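Local coordinates for Glyco_hydro_cc domain-containing protein (Trichoderma gamsii, PDB 6UBD), which probably binds oligosaccharides derived from beta-1,3-glucan, as a member of subgroup VII of glycoside hydrolase family 128, at residues T122-W127 with K156-Q161. Sequence-based numbering, arbitrary orientation.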
ATOM      1  N   THR A 122     -15.583  -1.824  14.943  1.00  8.65           N
ATOM      2  CA  THR A 122     -15.209  -0.416  14.741  1.00  8.73           C
ATOM      3  C   THR A 122     -14.872  -0.136  13.256  1.00  8.77           C
ATOM      4  O   THR A 122     -15.307   0.861  12.677  1.00  8.28           O
ATOM      5  CB  THR A 122     -14.029  -0.095  15.663  1.00  9.59           C
ATOM      6  OG1 THR A 122     -14.463  -0.346  17.013  1.00 10.88           O
ATOM      7  CG2 THR A 122     -13.525   1.323  15.512  1.00 11.51           C
ATOM      8  N   GLY A 123     -14.164  -1.067  12.614  1.00  8.57           N
ATOM      9  CA  GLY A 123     -13.908  -0.976  11.189  1.00  9.58           C
ATOM     10  C   GLY A 123     -15.134  -0.885  10.299  1.00 10.34           C
ATOM     11  O   GLY A 123     -15.169  -0.111   9.355  1.00 10.86           O
ATOM     12  N   VAL A 124     -16.105  -1.739  10.593  1.00  7.95           N
ATOM     13  CA  VAL A 124     -17.371  -1.723   9.805  1.00  9.20           C
ATOM     14  C   VAL A 124     -18.082  -0.352   9.902  1.00  9.88           C
ATOM     15  O   VAL A 124     -18.492   0.220   8.859  1.00 10.22           O
ATOM     16  CB  VAL A 124     -18.342  -2.814  10.307  1.00  9.61           C
ATOM     17  CG1 VAL A 124     -19.737  -2.635   9.755  1.00  9.70           C
ATOM     18  CG2 VAL A 124     -17.767  -4.216  10.004  1.00 10.28           C
ATOM     19  N   SER A 125     -18.097   0.222  11.113  1.00  8.97           N
ATOM     20  CA  SER A 125     -18.790   1.512  11.313  1.00  8.82           C
ATOM     21  C   SER A 125     -18.087   2.629  10.533  1.00  9.26           C
ATOM     22  O   SER A 125     -18.742   3.442   9.817  1.00  9.76           O
ATOM     23  CB  SER A 125     -18.843   1.870  12.785  0.74  9.67           C
ATOM     24  OG  SER A 125     -19.539   3.110  12.992  0.74 10.59           O
ATOM     25  N   LEU A 126     -16.747   2.646  10.566  1.00  8.97           N
ATOM     26  CA  LEU A 126     -15.958   3.680   9.826  1.00  8.99           C
ATOM     27  C   LEU A 126     -16.095   3.456   8.330  1.00  9.87           C
ATOM     28  O   LEU A 126     -16.240   4.441   7.563  1.00 10.90           O
ATOM     29  CB  LEU A 126     -14.489   3.619  10.247  1.00  9.74           C
ATOM     30  CG  LEU A 126     -14.167   4.065  11.668  1.00 10.84           C
ATOM     31  CD1 LEU A 126     -12.851   3.444  12.138  1.00 11.11           C
ATOM     32  CD2 LEU A 126     -14.132   5.602  11.743  1.00 12.75           C
ATOM     33  N   TRP A 127     -16.032   2.218   7.886  1.00  9.13           N
ATOM     34  CA  TRP A 127     -16.116   1.906   6.442  1.00  9.29           C
ATOM     35  C   TRP A 127     -17.479   2.384   5.926  1.00  9.18           C
ATOM     36  O   TRP A 127     -17.543   3.137   4.908  1.00  7.96           O
ATOM     37  CB  TRP A 127     -15.933   0.396   6.194  1.00  8.01           C
ATOM     38  CG  TRP A 127     -16.003   0.004   4.753  1.00  8.42           C
ATOM     39  CD1 TRP A 127     -17.103  -0.286   3.996  1.00  7.72           C
ATOM     40  CD2 TRP A 127     -14.894  -0.129   3.840  1.00  8.51           C
ATOM     41  NE1 TRP A 127     -16.776  -0.572   2.684  1.00  8.45           N
ATOM     42  CE2 TRP A 127     -15.400  -0.560   2.598  1.00  9.16           C
ATOM     43  CE3 TRP A 127     -13.491  -0.062   3.988  1.00  8.97           C
ATOM     44  CZ2 TRP A 127     -14.572  -0.755   1.471  1.00  7.85           C
ATOM     45  CZ3 TRP A 127     -12.653  -0.256   2.871  1.00  9.30           C
ATOM     46  CH2 TRP A 127     -13.202  -0.630   1.640  1.00  8.76           C
ATOM     47  N   LYS A 156     -10.932 -11.530   7.037  1.00  7.82           N
ATOM     48  CA  LYS A 156     -11.905 -12.623   6.762  1.00  9.54           C
ATOM     49  C   LYS A 156     -13.219 -12.370   7.504  1.00  8.64           C
ATOM     50  O   LYS A 156     -14.314 -12.550   6.902  1.00  8.80           O
ATOM     51  CB  LYS A 156     -11.257 -13.975   7.131  1.00 11.49           C
ATOM     52  CG  LYS A 156     -12.139 -15.142   6.766  1.00 15.63           C
ATOM     53  CD  LYS A 156     -11.443 -16.438   6.832  1.00 22.40           C
ATOM     54  CE  LYS A 156     -10.435 -16.506   5.716  1.00 25.99           C
ATOM     55  NZ  LYS A 156      -9.660 -17.770   5.757  1.00 27.34           N
ATOM     56  N   GLN A 157     -13.095 -11.890   8.741  1.00  9.16           N
ATOM     57  CA  GLN A 157     -14.270 -11.561   9.567  1.00  9.11           C
ATOM     58  C   GLN A 157     -14.927 -10.281   9.017  1.00  8.37           C
ATOM     59  O   GLN A 157     -16.191 -10.241   8.883  1.00  8.88           O
ATOM     60  CB  GLN A 157     -13.801 -11.471  11.013  1.00  7.99           C
ATOM     61  CG  GLN A 157     -14.975 -11.238  11.982  1.00  8.91           C
ATOM     62  CD  GLN A 157     -15.876 -12.455  12.088  1.00  9.17           C
ATOM     63  OE1 GLN A 157     -15.431 -13.600  11.982  1.00 10.71           O
ATOM     64  NE2 GLN A 157     -17.153 -12.241  12.338  1.00 12.00           N
ATOM     65  N   PHE A 158     -14.147  -9.252   8.667  1.00  8.54           N
ATOM     66  CA  PHE A 158     -14.691  -7.972   8.146  1.00  9.07           C
ATOM     67  C   PHE A 158     -15.497  -8.267   6.884  1.00  7.82           C
ATOM     68  O   PHE A 158     -16.572  -7.688   6.678  1.00  8.22           O
ATOM     69  CB  PHE A 158     -13.477  -7.053   7.866  1.00  8.69           C
ATOM     70  CG  PHE A 158     -13.810  -5.693   7.298  1.00  7.35           C
ATOM     71  CD1 PHE A 158     -14.295  -4.670   8.090  1.00  7.45           C
ATOM     72  CD2 PHE A 158     -13.594  -5.408   5.963  1.00  7.69           C
ATOM     73  CE1 PHE A 158     -14.554  -3.417   7.570  1.00  8.32           C
ATOM     74  CE2 PHE A 158     -13.828  -4.145   5.434  1.00  8.00           C
ATOM     75  CZ  PHE A 158     -14.348  -3.140   6.242  1.00  8.22           C
ATOM     76  N   ASN A 159     -14.988  -9.119   6.005  1.00  8.51           N
ATOM     77  CA  ASN A 159     -15.612  -9.449   4.695  1.00  8.82           C
ATOM     78  C   ASN A 159     -16.973 -10.143   4.874  1.00  8.92           C
ATOM     79  O   ASN A 159     -17.760 -10.108   3.906  1.00  9.95           O
ATOM     80  CB  ASN A 159     -14.684 -10.364   3.906  1.00  8.80           C
ATOM     81  CG  ASN A 159     -15.176 -10.663   2.508  1.00  8.40           C
ATOM     82  OD1 ASN A 159     -15.406  -9.714   1.744  1.00  8.37           O
ATOM     83  ND2 ASN A 159     -15.213 -11.939   2.125  1.00 10.57           N
ATOM     84  N   GLN A 160     -17.241 -10.731   6.033  1.00  9.33           N
ATOM     85  CA  GLN A 160     -18.515 -11.413   6.321  1.00  9.68           C
ATOM     86  C   GLN A 160     -19.526 -10.443   6.934  1.00 10.35           C
ATOM     87  O   GLN A 160     -20.703 -10.859   7.208  1.00 11.23           O
ATOM     88  CB  GLN A 160     -18.347 -12.653   7.209  0.51  9.94           C
ATOM     89  CG  GLN A 160     -17.699 -13.847   6.509  0.51 11.20           C
ATOM     90  CD  GLN A 160     -18.420 -14.280   5.254  0.51 13.96           C
ATOM     91  OE1 GLN A 160     -19.613 -14.578   5.268  0.51 19.56           O
ATOM     92  NE2 GLN A 160     -17.619 -14.379   4.199  0.51 14.38           N
ATOM     93  N   GLN A 161     -19.215  -9.184   7.138  1.00 10.01           N
ATOM     94  CA  GLN A 161     -20.126  -8.215   7.771  1.00  9.71           C
ATOM     95  C   GLN A 161     -20.967  -7.508   6.719  1.00  9.27           C
ATOM     96  O   GLN A 161     -20.713  -7.581   5.496  1.00 10.07           O
ATOM     97  CB  GLN A 161     -19.277  -7.194   8.523  1.00  9.61           C
ATOM     98  CG  GLN A 161     -18.377  -7.801   9.566  1.00  9.30           C
ATOM     99  CD  GLN A 161     -19.086  -8.756  10.486  1.00 10.04           C
ATOM    100  OE1 GLN A 161     -18.645  -9.928  10.616  1.00 11.70           O
ATOM    101  NE2 GLN A 161     -20.170  -8.354  11.093  1.00  9.35           N
TER
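F158 sets the edge of its ring against the backbone of G123 and V124 and the indole of W127, joining 120-136 and 154-159, two outer helices of what is, as in GH128 relatives, a (beta/alpha)8, TIM-barrel-type core. With W127 it makes a T-shaped pair: CZ of F158 comes in over one face of the indole, 3.9 Å from W127 CG and offset toward the rim, and the two ring planes stand at 81°. The same edge reaches the helix backbone, where F158 CE1 lies 3.8 Å from G123 C and equally far from V124 N. G123 has no side chain, and the phenylalanine edge rests against its backbone at the carbonyl carbon. One atom back along the ring, F158 CD1 meets V124 CG2 at 4.0 Å.

No hydrogen bond crosses between the segments; van der Waals and aromatic contacts do the joining. The F158 side chain extends with CG anti to its own nitrogen (chi1 179°), which carries the ring across to helix 120-136. An alanine here is likely to leave the W127 face without its edge-on partner and open a gap beside G123 and V124. Further out, W154 meets the F158 ring at a shallow angle and W167 touches it as well. W127 NE1 is hydrogen-bonded to K165 O, which helps fix the indole's rotation. On the other flank of the phenylalanine, Q161 has its CG turned beside its own backbone N (chi1 -58°), and the aliphatic part of the glutamine lies against the valine methyl: V124 CG2 packs 3.7 Å from Q161 CB, and Q161 CG adds a second touch on the same methyl.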